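Protein SMG-7 (Caenorhabditis elegans, PDB 3ZHE) takes part in nonsense-mediated mRNA decay, forming a heterodimer with SMG-5 in which the 14-3-3-like domains of the two proteins pair in an unusual arrangement. Local coordinates at residues His92-Asn97 against Leu114-Ile119; Ser103-Trp108 against Gln150-Gln155. One frame throughout, in Å; residues are numbered along the deposited sequence.

Interaction 1: residues His92-Asn97 against Leu114-Ile119; sequences HYEIPN and LNRKPI
An isolated parallel beta bridge, Y93 with K117, ties together two loops of this otherwise helical chain. K117 N donates to H92 O at 2.9 Å, and K117 O takes the amide N of E94 at 3.0 Å, so K117 straddles Y93 in the parallel-strand pattern. CA of Y93 adds a C-H...O contact to K117 O. E94 is itself the centre of an inverse gamma turn, which bends the loop there. K117 and Y93 run side by side in the same direction: K117 CB lies 3.8 Å from Y93 CE2, and the extended chain beyond it carries CD alongside the phenol oxygen. Replacing Y93 by an alanine is likely to leave the K117 aliphatic chain and F37 without the ring they pack on, and V34 O without its weak phenol bond. R116 bends at chi3 (-78°), laying its guanidinium against the opposite loop, with E94 CA over one face 4.0 Å above the plane. The E94 carboxylate stays apart from that charge, OE2 lying 5.7 Å from R116 NE, too far for a salt bridge. I119 brings CD1 to 3.9 Å from I95 CD1. The contact sits beside helices 37-42 and 68-92: I95 and I119 both rest on F37, V34 belongs to helix 22-35, and R116 NH1 is held by H90 O near the end of helix 68-92.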
# COMPACT_ATOMS: atom_id res chain seq x y z
N HIS B 92 -2.64 0.81 -13.97
CA HIS B 92 -3.59 0.97 -15.06
C HIS B 92 -5.06 1.03 -14.62
O HIS B 92 -5.90 1.59 -15.33
CB HIS B 92 -3.41 -0.14 -16.11
CG HIS B 92 -2.22 0.06 -16.99
ND1 HIS B 92 -2.31 0.59 -18.27
CD2 HIS B 92 -0.90 -0.19 -16.79
CE1 HIS B 92 -1.11 0.65 -18.81
NE2 HIS B 92 -0.24 0.18 -17.94
N TYR B 93 -5.37 0.46 -13.46
CA TYR B 93 -6.76 0.40 -13.00
C TYR B 93 -6.96 0.96 -11.60
O TYR B 93 -6.13 0.78 -10.72
CB TYR B 93 -7.27 -1.04 -13.07
CG TYR B 93 -7.46 -1.54 -14.49
CD1 TYR B 93 -6.39 -2.05 -15.21
CD2 TYR B 93 -8.71 -1.50 -15.09
CE1 TYR B 93 -6.56 -2.50 -16.51
CE2 TYR B 93 -8.89 -1.96 -16.39
CZ TYR B 93 -7.81 -2.46 -17.09
OH TYR B 93 -7.98 -2.91 -18.37
N GLU B 94 -8.09 1.65 -11.41
CA GLU B 94 -8.40 2.26 -10.12
C GLU B 94 -8.74 1.22 -9.06
O GLU B 94 -9.91 0.99 -8.75
CB GLU B 94 -9.57 3.24 -10.25
CG GLU B 94 -9.33 4.38 -11.21
CD GLU B 94 -10.46 5.39 -11.20
OE1 GLU B 94 -11.29 5.34 -10.27
OE2 GLU B 94 -10.52 6.23 -12.12
N ILE B 95 -7.71 0.58 -8.51
CA ILE B 95 -7.92 -0.43 -7.48
C ILE B 95 -8.19 0.23 -6.13
O ILE B 95 -7.36 1.00 -5.64
CB ILE B 95 -6.71 -1.36 -7.35
CG1 ILE B 95 -6.40 -2.02 -8.69
CG2 ILE B 95 -6.97 -2.42 -6.29
CD1 ILE B 95 -7.56 -2.82 -9.25
N PRO B 96 -9.36 -0.06 -5.55
CA PRO B 96 -9.78 0.50 -4.26
C PRO B 96 -8.79 0.22 -3.14
O PRO B 96 -8.10 -0.80 -3.17
CB PRO B 96 -11.10 -0.23 -3.98
CG PRO B 96 -11.61 -0.60 -5.33
CD PRO B 96 -10.39 -0.94 -6.13
N ASN B 97 -8.72 1.12 -2.17
CA ASN B 97 -7.91 0.91 -0.98
C ASN B 97 -8.54 -0.15 -0.10
O ASN B 97 -9.75 -0.12 0.14
CB ASN B 97 -7.75 2.21 -0.20
CG ASN B 97 -7.05 2.01 1.13
OD1 ASN B 97 -5.83 2.06 1.22
ND2 ASN B 97 -7.83 1.78 2.18
N LEU B 114 -1.61 8.42 -13.11
CA LEU B 114 -2.26 9.45 -13.93
C LEU B 114 -3.67 9.06 -14.34
O LEU B 114 -4.62 9.21 -13.58
CB LEU B 114 -1.42 9.74 -15.17
N ASN B 115 -3.79 8.55 -15.57
CA ASN B 115 -5.09 8.19 -16.13
C ASN B 115 -5.37 6.70 -16.04
O ASN B 115 -4.95 5.92 -16.90
CB ASN B 115 -5.20 8.66 -17.58
CG ASN B 115 -4.96 10.15 -17.73
OD1 ASN B 115 -5.83 10.96 -17.44
ND2 ASN B 115 -3.76 10.51 -18.17
N ARG B 116 -6.08 6.29 -14.99
CA ARG B 116 -6.41 4.89 -14.78
C ARG B 116 -7.84 4.60 -15.20
O ARG B 116 -8.75 5.39 -14.95
CB ARG B 116 -6.22 4.51 -13.30
CG ARG B 116 -4.83 4.79 -12.76
CD ARG B 116 -4.62 4.10 -11.42
NE ARG B 116 -5.26 4.81 -10.31
CZ ARG B 116 -5.21 4.40 -9.05
NH1 ARG B 116 -4.56 3.29 -8.73
NH2 ARG B 116 -5.82 5.10 -8.10
N LYS B 117 -8.04 3.45 -15.85
CA LYS B 117 -9.38 2.99 -16.19
C LYS B 117 -10.13 2.67 -14.91
O LYS B 117 -9.59 2.02 -14.02
CB LYS B 117 -9.31 1.75 -17.09
CG LYS B 117 -8.68 1.99 -18.44
CD LYS B 117 -8.73 0.72 -19.29
CE LYS B 117 -8.04 0.92 -20.62
NZ LYS B 117 -8.09 -0.32 -21.45
N PRO B 118 -11.39 3.11 -14.82
CA PRO B 118 -12.17 2.86 -13.60
C PRO B 118 -12.56 1.39 -13.47
O PRO B 118 -12.81 0.73 -14.47
CB PRO B 118 -13.42 3.72 -13.81
CG PRO B 118 -13.55 3.84 -15.29
CD PRO B 118 -12.15 3.87 -15.82
N ILE B 119 -12.59 0.88 -12.24
CA ILE B 119 -13.04 -0.48 -11.98
C ILE B 119 -14.55 -0.58 -12.20
O ILE B 119 -15.32 0.22 -11.65
CB ILE B 119 -12.68 -0.95 -10.55
CG1 ILE B 119 -11.22 -1.38 -10.49
CG2 ILE B 119 -13.57 -2.11 -10.12
CD1 ILE B 119 -10.87 -2.55 -11.38

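Interaction 2: residues Ser103-Trp108 against Gln150-Gln155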
# COMPACT_ATOMS: atom_id res chain seq x y z
N SER B 103 1.08 -3.48 2.75
CA SER B 103 2.40 -3.03 2.30
C SER B 103 2.31 -2.19 1.04
O SER B 103 1.67 -2.58 0.06
CB SER B 103 3.33 -4.23 2.08
OG SER B 103 4.54 -3.83 1.47
N LYS B 104 2.97 -1.04 1.06
CA LYS B 104 2.88 -0.08 -0.03
C LYS B 104 3.71 -0.49 -1.25
O LYS B 104 3.57 0.09 -2.32
CB LYS B 104 3.29 1.32 0.44
CG LYS B 104 2.50 1.81 1.65
CD LYS B 104 2.25 3.31 1.58
CE LYS B 104 1.37 3.77 2.73
NZ LYS B 104 0.12 2.95 2.83
N GLN B 105 4.56 -1.50 -1.08
CA GLN B 105 5.37 -2.01 -2.18
C GLN B 105 4.50 -2.68 -3.23
O GLN B 105 4.86 -2.73 -4.41
CB GLN B 105 6.43 -2.98 -1.66
CG GLN B 105 7.48 -2.34 -0.78
CD GLN B 105 7.34 -2.73 0.68
OE1 GLN B 105 7.07 -3.89 1.00
NE2 GLN B 105 7.53 -1.77 1.57
N LEU B 106 3.36 -3.21 -2.80
CA LEU B 106 2.41 -3.81 -3.71
C LEU B 106 1.37 -2.77 -4.09
O LEU B 106 0.67 -2.92 -5.09
CB LEU B 106 1.70 -4.99 -3.04
CG LEU B 106 2.53 -5.96 -2.19
CD1 LEU B 106 1.63 -7.02 -1.60
CD2 LEU B 106 3.64 -6.59 -3.02
N THR B 107 1.28 -1.72 -3.28
CA THR B 107 0.17 -0.78 -3.37
C THR B 107 0.56 0.58 -3.96
O THR B 107 -0.12 1.09 -4.85
CB THR B 107 -0.47 -0.55 -1.98
OG1 THR B 107 -0.79 -1.81 -1.39
CG2 THR B 107 -1.73 0.29 -2.10
N TRP B 108 1.65 1.15 -3.45
CA TRP B 108 1.98 2.56 -3.67
C TRP B 108 0.85 3.44 -3.16
O TRP B 108 0.14 3.06 -2.22
CB TRP B 108 2.29 2.85 -5.14
CG TRP B 108 3.64 2.38 -5.57
CD1 TRP B 108 4.69 2.05 -4.76
CD2 TRP B 108 4.09 2.17 -6.92
NE1 TRP B 108 5.76 1.65 -5.52
CE2 TRP B 108 5.42 1.72 -6.85
CE3 TRP B 108 3.49 2.33 -8.17
CZ2 TRP B 108 6.17 1.43 -7.99
CZ3 TRP B 108 4.24 2.04 -9.30
CH2 TRP B 108 5.56 1.59 -9.20
N GLN B 150 2.53 -13.89 7.96
CA GLN B 150 1.31 -13.82 8.74
C GLN B 150 0.55 -12.53 8.48
O GLN B 150 -0.68 -12.53 8.42
CB GLN B 150 1.61 -13.97 10.24
CG GLN B 150 0.36 -13.92 11.12
CD GLN B 150 0.66 -14.18 12.59
OE1 GLN B 150 1.78 -14.54 12.95
NE2 GLN B 150 -0.34 -13.98 13.43
N GLU B 151 1.28 -11.43 8.30
CA GLU B 151 0.65 -10.15 7.97
C GLU B 151 -0.09 -10.24 6.63
O GLU B 151 -1.28 -9.93 6.54
CB GLU B 151 1.68 -9.02 7.95
CG GLU B 151 2.33 -8.74 9.31
CD GLU B 151 3.22 -7.51 9.29
OE1 GLU B 151 3.35 -6.88 8.22
OE2 GLU B 151 3.80 -7.17 10.35
N TYR B 152 0.63 -10.68 5.60
CA TYR B 152 0.05 -10.87 4.27
C TYR B 152 -1.18 -11.79 4.33
O TYR B 152 -2.21 -11.50 3.72
CB TYR B 152 1.08 -11.45 3.30
CG TYR B 152 2.10 -10.46 2.78
CD1 TYR B 152 1.79 -9.57 1.76
CD2 TYR B 152 3.39 -10.43 3.30
CE1 TYR B 152 2.72 -8.67 1.28
CE2 TYR B 152 4.33 -9.53 2.82
CZ TYR B 152 3.99 -8.65 1.82
OH TYR B 152 4.92 -7.76 1.34
N TYR B 153 -1.05 -12.89 5.07
CA TYR B 153 -2.13 -13.86 5.23
C TYR B 153 -3.37 -13.27 5.88
O TYR B 153 -4.48 -13.49 5.42
CB TYR B 153 -1.65 -15.07 6.03
CG TYR B 153 -0.80 -16.04 5.25
CD1 TYR B 153 -0.93 -16.16 3.88
CD2 TYR B 153 0.13 -16.85 5.89
CE1 TYR B 153 -0.16 -17.05 3.16
CE2 TYR B 153 0.91 -17.75 5.18
CZ TYR B 153 0.76 -17.84 3.82
OH TYR B 153 1.54 -18.74 3.12
N GLU B 154 -3.17 -12.53 6.97
CA GLU B 154 -4.28 -11.92 7.70
C GLU B 154 -4.98 -10.86 6.85
O GLU B 154 -6.21 -10.77 6.84
CB GLU B 154 -3.81 -11.31 9.02
CG GLU B 154 -3.39 -12.34 10.07
CD GLU B 154 -2.78 -11.69 11.29
OE1 GLU B 154 -2.64 -10.45 11.31
OE2 GLU B 154 -2.43 -12.43 12.24
N GLN B 155 -4.19 -10.07 6.13
CA GLN B 155 -4.74 -9.08 5.21
C GLN B 155 -5.59 -9.76 4.14
O GLN B 155 -6.75 -9.39 3.93
CB GLN B 155 -3.63 -8.24 4.58
CG GLN B 155 -2.91 -7.32 5.55
CD GLN B 155 -1.73 -6.61 4.93
OE1 GLN B 155 -1.49 -6.71 3.73
NE2 GLN B 155 -0.98 -5.88 5.76
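The carbonyl oxygen of S103 gathers three donors of the short helix 104-107: the T107 hydroxyl at 3.0 Å, and more weakly the amides of L106 and T107. OG1 of T107 comes in above the carbonyl plane, 39° out of it. S103 is also the N-cap of this helix; with its OG anti to the backbone N (chi1 172°), the hydroxyl folds back to accept a weak capping bond from Q105 N, 3.5 Å away. This turn faces Y152 on helix 146-159, and no hydrogen bond crosses between the two segments. The Y152 side chain and L106 come from opposite directions, and the leucine meets the ring at its edge: L106 CD1 lies near the ring plane, 3.5 Å from Y152 CE1. Beyond the same end of the ring, Y152 OH stands 3.9 Å from S103 CB. Q155, one turn along from Y152, brings OE1 to 4.2 Å from S103 N, a loose approach and no bond. Helix 122-142 lies beside this meeting, L133 touching both L106 and Q155 while M136 and M140 pack on Y152. L106 also leans on T83 of helix 68-92, and its carbonyl oxygen is bonded by S86 OG of that helix. The contact sets the short helix against helix 146-159, which lies in a predicted TPR repeat, with helices 68-92 and 122-142 packed around it.

Overall arrangement
Interactions 1 and 2 lie on the same side of the chain's centre, their own centres 18 Å apart and their nearest atoms about 6 Å apart without touching. Their segments alternate along the sequence: 103-108 falls between the two loops joined in interaction 1, whereas 150-155 lies beyond both. Helix 68-92 links them through H90, which serves R116 in interaction 1 and whose ND1 weakly bonds L106 O in interaction 2. Both also border the SMG-5 chain. L114 packs on D156 of SMG-5, Q105 OE1 bonds S98 OG of SMG-5, and W108 meets Y132 of SMG-5 edge-to-face, so the connection between helices 68-92 and 122-142 contributes to the heterodimer interface.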